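Local coordinates for protein cytochrome c-554 (Nitrosomonas europaea, PDB 1FT5) that carries electrons in periplasmic ammonia oxidation, accepting them directly from hydroxylamine oxidoreductase onto its covalently bound hemes, at residues 4-9 and 94-99; 28-33 and 84-89. All coordinates share one frame; numbering follows the deposited sequence.

Interaction 1 of 2, residues 4-9 and 94-99; sequences PFEGRK and PGRNFR. With HEM (protoporphyrin IX containing Fe), chain E; PO4 (phosphate ion), chain C.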
# COMPACT_ATOMS: atom_id res chain seq x y z
N PRO A 4 13.45 -7.19 -1.03
CA PRO A 4 13.64 -5.76 -1.19
C PRO A 4 12.46 -5.10 -1.91
O PRO A 4 11.79 -5.70 -2.74
CB PRO A 4 14.88 -5.63 -2.05
CG PRO A 4 15.46 -7.04 -2.14
CD PRO A 4 14.35 -7.97 -1.90
N PHE A 5 12.23 -3.85 -1.61
CA PHE A 5 11.26 -3.06 -2.35
C PHE A 5 11.90 -2.62 -3.67
O PHE A 5 13.16 -2.50 -3.76
CB PHE A 5 10.97 -1.76 -1.61
CG PHE A 5 10.03 -1.93 -0.46
CD1 PHE A 5 8.66 -1.64 -0.64
CD2 PHE A 5 10.47 -2.42 0.76
CE1 PHE A 5 7.75 -1.85 0.45
CE2 PHE A 5 9.59 -2.63 1.81
CZ PHE A 5 8.23 -2.36 1.66
N GLU A 6 11.08 -2.32 -4.67
CA GLU A 6 11.62 -1.78 -5.91
C GLU A 6 10.84 -0.57 -6.45
O GLU A 6 11.35 0.15 -7.32
CB GLU A 6 11.65 -2.80 -7.04
CG GLU A 6 12.74 -3.77 -7.03
CD GLU A 6 12.61 -4.65 -8.27
OE1 GLU A 6 13.57 -4.68 -9.07
OE2 GLU A 6 11.51 -5.26 -8.44
N GLY A 7 9.63 -0.33 -5.97
CA GLY A 7 8.89 0.78 -6.54
C GLY A 7 7.67 0.33 -7.31
O GLY A 7 7.55 -0.84 -7.61
N ARG A 8 6.85 1.29 -7.71
CA ARG A 8 5.57 0.92 -8.35
C ARG A 8 5.60 0.65 -9.82
O ARG A 8 4.67 0.05 -10.34
CB ARG A 8 4.55 2.07 -8.21
CG ARG A 8 4.36 2.67 -6.86
CD ARG A 8 3.25 3.73 -6.97
NE ARG A 8 3.46 4.80 -7.94
CZ ARG A 8 4.19 5.90 -7.68
NH1 ARG A 8 4.80 6.07 -6.46
NH2 ARG A 8 4.27 6.87 -8.56
N LYS A 9 6.67 1.08 -10.48
CA LYS A 9 6.68 1.06 -11.95
C LYS A 9 6.32 -0.25 -12.58
O LYS A 9 5.39 -0.28 -13.40
CB LYS A 9 8.06 1.47 -12.46
CG LYS A 9 8.18 1.38 -14.01
CD LYS A 9 9.66 1.17 -14.42
CE LYS A 9 10.38 2.49 -14.49
NZ LYS A 9 11.79 2.40 -15.07
N PRO A 94 6.95 -5.92 -0.45
CA PRO A 94 8.08 -5.56 -1.33
C PRO A 94 8.08 -6.61 -2.45
O PRO A 94 7.98 -7.81 -2.17
CB PRO A 94 9.32 -5.67 -0.39
CG PRO A 94 8.90 -6.58 0.73
CD PRO A 94 7.36 -6.25 0.93
N GLY A 95 8.23 -6.11 -3.65
CA GLY A 95 8.06 -6.93 -4.85
C GLY A 95 9.24 -7.34 -5.67
O GLY A 95 9.03 -8.02 -6.69
N ARG A 96 10.46 -7.07 -5.21
CA ARG A 96 11.54 -7.46 -6.09
C ARG A 96 11.58 -8.95 -6.45
O ARG A 96 12.00 -9.24 -7.60
CB ARG A 96 12.90 -7.05 -5.49
CG ARG A 96 14.07 -7.45 -6.44
CD ARG A 96 15.33 -6.70 -6.17
NE ARG A 96 16.43 -7.32 -6.94
CZ ARG A 96 16.90 -6.80 -8.07
NH1 ARG A 96 16.38 -5.68 -8.56
NH2 ARG A 96 17.87 -7.43 -8.73
N ASN A 97 11.25 -9.83 -5.52
CA ASN A 97 11.31 -11.27 -5.73
C ASN A 97 10.03 -11.85 -6.30
O ASN A 97 10.07 -12.78 -7.10
CB ASN A 97 11.67 -12.01 -4.45
CG ASN A 97 13.11 -11.68 -3.98
OD1 ASN A 97 13.91 -11.17 -4.75
ND2 ASN A 97 13.39 -11.95 -2.72
N PHE A 98 8.87 -11.29 -5.94
CA PHE A 98 7.67 -11.91 -6.47
C PHE A 98 7.22 -11.41 -7.80
O PHE A 98 6.49 -12.14 -8.51
CB PHE A 98 6.50 -11.91 -5.40
CG PHE A 98 5.81 -10.56 -5.14
CD1 PHE A 98 5.06 -9.91 -6.13
CD2 PHE A 98 5.82 -9.96 -3.84
CE1 PHE A 98 4.35 -8.74 -5.92
CE2 PHE A 98 5.09 -8.76 -3.61
CZ PHE A 98 4.36 -8.16 -4.62
N ARG A 99 7.64 -10.21 -8.21
CA ARG A 99 7.16 -9.63 -9.44
C ARG A 99 7.52 -10.47 -10.66
O ARG A 99 6.73 -10.54 -11.60
CB ARG A 99 7.67 -8.22 -9.61
CG ARG A 99 9.13 -8.11 -9.89
CD ARG A 99 9.37 -6.82 -10.66
NE ARG A 99 10.75 -6.38 -10.53
CZ ARG A 99 11.71 -6.73 -11.38
NH1 ARG A 99 11.40 -7.53 -12.41
NH2 ARG A 99 12.96 -6.34 -11.18
CHA HEM E . -1.71 -10.91 -10.07
CHB HEM E . 0.15 -7.29 -7.45
CHC HEM E . 3.76 -6.87 -10.68
CHD HEM E . 1.27 -9.79 -13.74
C1A HEM E . -1.48 -10.00 -9.05
C2A HEM E . -2.28 -9.92 -7.83
C3A HEM E . -1.78 -8.84 -7.13
C4A HEM E . -0.68 -8.34 -7.88
CMA HEM E . -2.25 -8.28 -5.78
CAA HEM E . -3.40 -10.84 -7.44
CBA HEM E . -2.87 -12.10 -6.76
CGA HEM E . -3.95 -12.98 -6.16
O1A HEM E . -4.66 -13.67 -7.00
O2A HEM E . -4.11 -13.05 -4.91
C1B HEM E . 1.28 -6.88 -8.13
C2B HEM E . 2.21 -5.95 -7.59
C3B HEM E . 3.30 -5.90 -8.44
C4B HEM E . 2.99 -6.78 -9.54
CMB HEM E . 2.04 -5.16 -6.27
CAB HEM E . 4.60 -5.05 -8.29
CBB HEM E . 5.58 -5.58 -7.23
C1C HEM E . 3.35 -7.58 -11.80
C2C HEM E . 4.06 -7.53 -13.08
C3C HEM E . 3.29 -8.27 -13.94
C4C HEM E . 2.21 -8.84 -13.22
CMC HEM E . 5.36 -6.74 -13.39
CAC HEM E . 3.49 -8.40 -15.46
CBC HEM E . 4.75 -9.01 -16.04
C1D HEM E . 0.29 -10.39 -12.95
C2D HEM E . -0.57 -11.43 -13.40
C3D HEM E . -1.37 -11.76 -12.37
C4D HEM E . -1.00 -10.93 -11.26
CMD HEM E . -0.54 -12.03 -14.85
CAD HEM E . -2.53 -12.70 -12.48
CBD HEM E . -3.80 -12.06 -12.97
CGD HEM E . -5.06 -12.91 -13.07
O1D HEM E . -5.89 -12.50 -13.92
O2D HEM E . -5.22 -13.86 -12.31
NA HEM E . -0.50 -9.02 -9.07
NB HEM E . 1.74 -7.40 -9.34
NC HEM E . 2.21 -8.38 -11.89
ND HEM E . 0.01 -10.12 -11.61
FE HEM E . 0.87 -8.76 -10.49
P PO4 C . 2.39 4.82 -11.47
O1 PO4 C . 2.72 6.23 -10.95
O2 PO4 C . 3.55 4.37 -12.41
O3 PO4 C . 2.23 3.80 -10.32
O4 PO4 C . 1.04 4.86 -12.22

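Interaction 2 of 2, residues 28-33 and 84-89; sequences AKAMES and TGVGCE. With HEM (protoporphyrin IX containing Fe), chain G.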
# COMPACT_ATOMS: atom_id res chain seq x y z
N ALA A 28 -1.94 7.76 -2.84
CA ALA A 28 -1.01 8.19 -3.89
C ALA A 28 -0.52 9.61 -3.71
O ALA A 28 0.56 9.99 -4.21
CB ALA A 28 -1.68 8.09 -5.32
N LYS A 29 -1.34 10.41 -3.01
CA LYS A 29 -1.03 11.83 -2.81
C LYS A 29 -0.41 12.04 -1.43
O LYS A 29 -0.27 13.21 -0.98
CB LYS A 29 -2.34 12.67 -2.93
CG LYS A 29 -3.06 12.45 -4.28
CD LYS A 29 -4.50 12.97 -4.26
CE LYS A 29 -5.16 12.65 -5.61
NZ LYS A 29 -6.51 13.29 -5.77
N ALA A 30 0.02 10.97 -0.76
CA ALA A 30 0.52 11.15 0.61
C ALA A 30 1.65 12.09 0.80
O ALA A 30 1.73 12.75 1.87
CB ALA A 30 0.88 9.82 1.22
N MET A 31 2.56 12.16 -0.17
CA MET A 31 3.67 13.10 0.04
C MET A 31 3.19 14.53 -0.14
O MET A 31 3.82 15.47 0.38
CB MET A 31 4.80 12.75 -0.95
CG MET A 31 6.02 13.68 -0.95
SD MET A 31 6.84 13.72 0.69
CE MET A 31 7.59 12.16 0.77
N GLU A 32 2.09 14.75 -0.87
CA GLU A 32 1.63 16.13 -1.06
C GLU A 32 1.22 16.75 0.30
O GLU A 32 1.39 17.97 0.54
CB GLU A 32 0.42 16.17 -1.99
CG GLU A 32 0.69 15.64 -3.36
CD GLU A 32 1.73 16.42 -4.16
OE1 GLU A 32 2.51 15.80 -4.92
OE2 GLU A 32 1.76 17.66 -4.08
N SER A 33 0.74 15.90 1.19
CA SER A 33 0.30 16.33 2.51
C SER A 33 1.44 16.84 3.35
O SER A 33 1.19 17.59 4.29
CB SER A 33 -0.37 15.20 3.26
OG SER A 33 -1.60 14.87 2.62
N THR A 84 7.44 7.25 -3.90
CA THR A 84 6.84 8.40 -3.24
C THR A 84 5.35 8.24 -3.17
O THR A 84 4.72 7.89 -4.16
CB THR A 84 7.21 9.69 -4.01
OG1 THR A 84 8.64 9.85 -3.99
CG2 THR A 84 6.58 10.88 -3.37
N GLY A 85 4.74 8.50 -2.00
CA GLY A 85 3.31 8.19 -1.87
C GLY A 85 3.21 6.73 -1.37
O GLY A 85 4.18 5.95 -1.48
N VAL A 86 2.06 6.32 -0.81
CA VAL A 86 1.88 4.97 -0.29
C VAL A 86 1.38 4.20 -1.50
O VAL A 86 0.24 4.32 -1.90
CB VAL A 86 0.83 4.97 0.82
CG1 VAL A 86 0.59 3.60 1.31
CG2 VAL A 86 1.38 5.80 2.02
N GLY A 87 2.31 3.42 -2.03
CA GLY A 87 2.09 2.68 -3.27
C GLY A 87 1.85 1.21 -3.13
O GLY A 87 1.60 0.65 -2.07
N CYS A 88 2.02 0.54 -4.30
CA CYS A 88 1.61 -0.86 -4.35
C CYS A 88 2.22 -1.78 -3.33
O CYS A 88 1.60 -2.61 -2.74
CB CYS A 88 1.97 -1.39 -5.79
SG CYS A 88 1.60 -0.30 -7.14
N GLU A 89 3.55 -1.66 -3.14
CA GLU A 89 4.25 -2.55 -2.26
C GLU A 89 3.96 -2.24 -0.78
O GLU A 89 4.17 -3.09 0.04
CB GLU A 89 5.73 -2.42 -2.50
CG GLU A 89 6.20 -2.97 -3.89
CD GLU A 89 7.62 -2.51 -4.19
OE1 GLU A 89 7.86 -1.31 -4.25
OE2 GLU A 89 8.51 -3.39 -4.31
CHA HEM G . -5.90 -6.20 -4.86
CHB HEM G . -2.61 -4.20 -7.85
CHC HEM G . -1.89 -0.65 -4.56
CHD HEM G . -4.68 -3.05 -1.39
C1A HEM G . -5.09 -5.91 -5.96
C2A HEM G . -5.07 -6.69 -7.16
C3A HEM G . -4.14 -6.16 -7.98
C4A HEM G . -3.58 -5.03 -7.32
CMA HEM G . -3.73 -6.64 -9.38
CAA HEM G . -5.96 -7.95 -7.46
CBA HEM G . -7.20 -7.56 -8.37
CGA HEM G . -8.04 -6.39 -7.80
O1A HEM G . -8.51 -6.53 -6.69
O2A HEM G . -8.17 -5.38 -8.48
C1B HEM G . -2.10 -3.05 -7.19
C2B HEM G . -1.17 -2.14 -7.79
C3B HEM G . -0.99 -1.10 -6.89
C4B HEM G . -1.84 -1.44 -5.75
CMB HEM G . -0.54 -2.32 -9.17
CAB HEM G . -0.15 0.14 -6.95
CBB HEM G . -0.56 1.05 -8.13
C1C HEM G . -2.59 -1.05 -3.42
C2C HEM G . -2.52 -0.33 -2.20
C3C HEM G . -3.22 -1.00 -1.31
C4C HEM G . -3.81 -2.13 -1.97
CMC HEM G . -1.74 0.98 -1.95
CAC HEM G . -3.37 -0.67 0.20
CBC HEM G . -3.78 0.73 0.61
C1D HEM G . -5.30 -4.11 -2.08
C2D HEM G . -6.23 -5.03 -1.47
C3D HEM G . -6.61 -5.89 -2.48
C4D HEM G . -5.88 -5.48 -3.65
CMD HEM G . -6.64 -5.07 -0.01
CAD HEM G . -7.47 -7.14 -2.36
CBD HEM G . -6.63 -8.38 -2.36
CGD HEM G . -7.34 -9.67 -2.80
O1D HEM G . -6.64 -10.69 -2.85
O2D HEM G . -8.54 -9.61 -3.08
NA HEM G . -4.18 -4.89 -6.07
NB HEM G . -2.51 -2.63 -5.92
NC HEM G . -3.38 -2.14 -3.29
ND HEM G . -5.07 -4.37 -3.44
FE HEM G . -3.81 -3.50 -4.69
O HOH W 1 2.71 8.98 -5.67

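Interaction 1 of 2, residues 4-9 and 94-99
P94 CB sits over the face of the F5 ring, above its centre and 3.7 Å from the ring centroid, a CH-pi contact that makes the tight, buried end of the interface. CG of F5 lies anti to its own carbonyl carbon (chi1 -79°), which brings the ring back over the proline although the CB leaves the backbone on the far side. Beside this CH-pi contact the backbones join directly, R96 N giving a hydrogen bond of 3.1 Å to P4 O.

Toward solvent the contact turns polar. The carboxylate of E6 meets the edge of the R99 guanidinium, the two planes only 12° apart. R99 NH2 reaches the syn lone pair of E6 OE1 at 2.8 Å and almost straight (176°), an arrangement that would hold the two groups in nearly one plane. The 2.5 Å from R99 NE to E6 OE2 is shorter than such bonds normally are, and its exact length is doubtful. R96 is held more loosely: its exposed, extended chain crosses E6, and R96 NH1 makes a weak, bent bond of 3.0 Å to E6 OE1 with the planes nearly perpendicular. With a glutamine in place of E6, the two arginines would probably face each other without a balancing charge, and the two-pronged grip on R99 would be lost. On the inner side, F98 CE1 lies 3.6 Å from CBB of the chain E heme. The glutamate and two arginines form a salt-bridge network beside the pocket of a c-type heme, to which the same loop contributes G95 and F98.

Interaction 2 of 2, residues 28-33 and 84-89
Two irregular backbones come together at A30 and G85, whose CA atoms are 4.8 Å apart, without a direct hydrogen bond between them. Residues 30-33 have helical backbone angles, and a bond of 2.8 Å from E32 N to K29 O closes the turn from K29 to E32, whereas 84-87 run extended into helix 88-92. Glycine is called for twice at G85: by its own backbone angles (phi 89°) and by the closeness of A28 O. One water bridges the two segments, donating to A28 O at 2.8 Å and to T84 O at 2.7 Å.

The side-chain contacts are small and apolar. The methyl CG2 of T84 comes up against the base of M31, 3.5 Å from M31 CB and slightly farther from its CG. T84 CG2 stands anti to the backbone N, and OG1, on the other branch (chi1 -62°), hydrogen-bonds to K80 O. Deeper in, A30 CB meets V86 CG2 at 4.1 Å, a light touch between two buried groups. V86 O accepts a hydrogen bond from W22 NE1, and A30 O takes one from H64 ND1, a bond that would help set the orientation of this axial ligand of heme 2.

Farther along, C88 SG is bonded covalently to CAB of the chain G heme. This is the thioether of a c-type heme, at the first cysteine of a CXXCH motif.

In the fold
Interaction 2 is nested along the chain inside the loop closed by interaction 1, and their centres lie 16 Å apart. E89, at the end of the 84-89 segment, joins them: its OE1 is 2.6 Å from G7 N and its OE2 2.8 Å from E6 N, both probable hydrogen bonds, and OE2 also accepts from G95 N. One carboxylate on helix 88-92 thus ties both segments of interaction 1 to the heme-binding helix of interaction 2. Interaction 1 borders the chain E heme, and interaction 2 leads to the chain G heme, while its A30 and V86 lie about 4 Å from the axial ligands H64 and H27, respectively (nearest side-chain atoms).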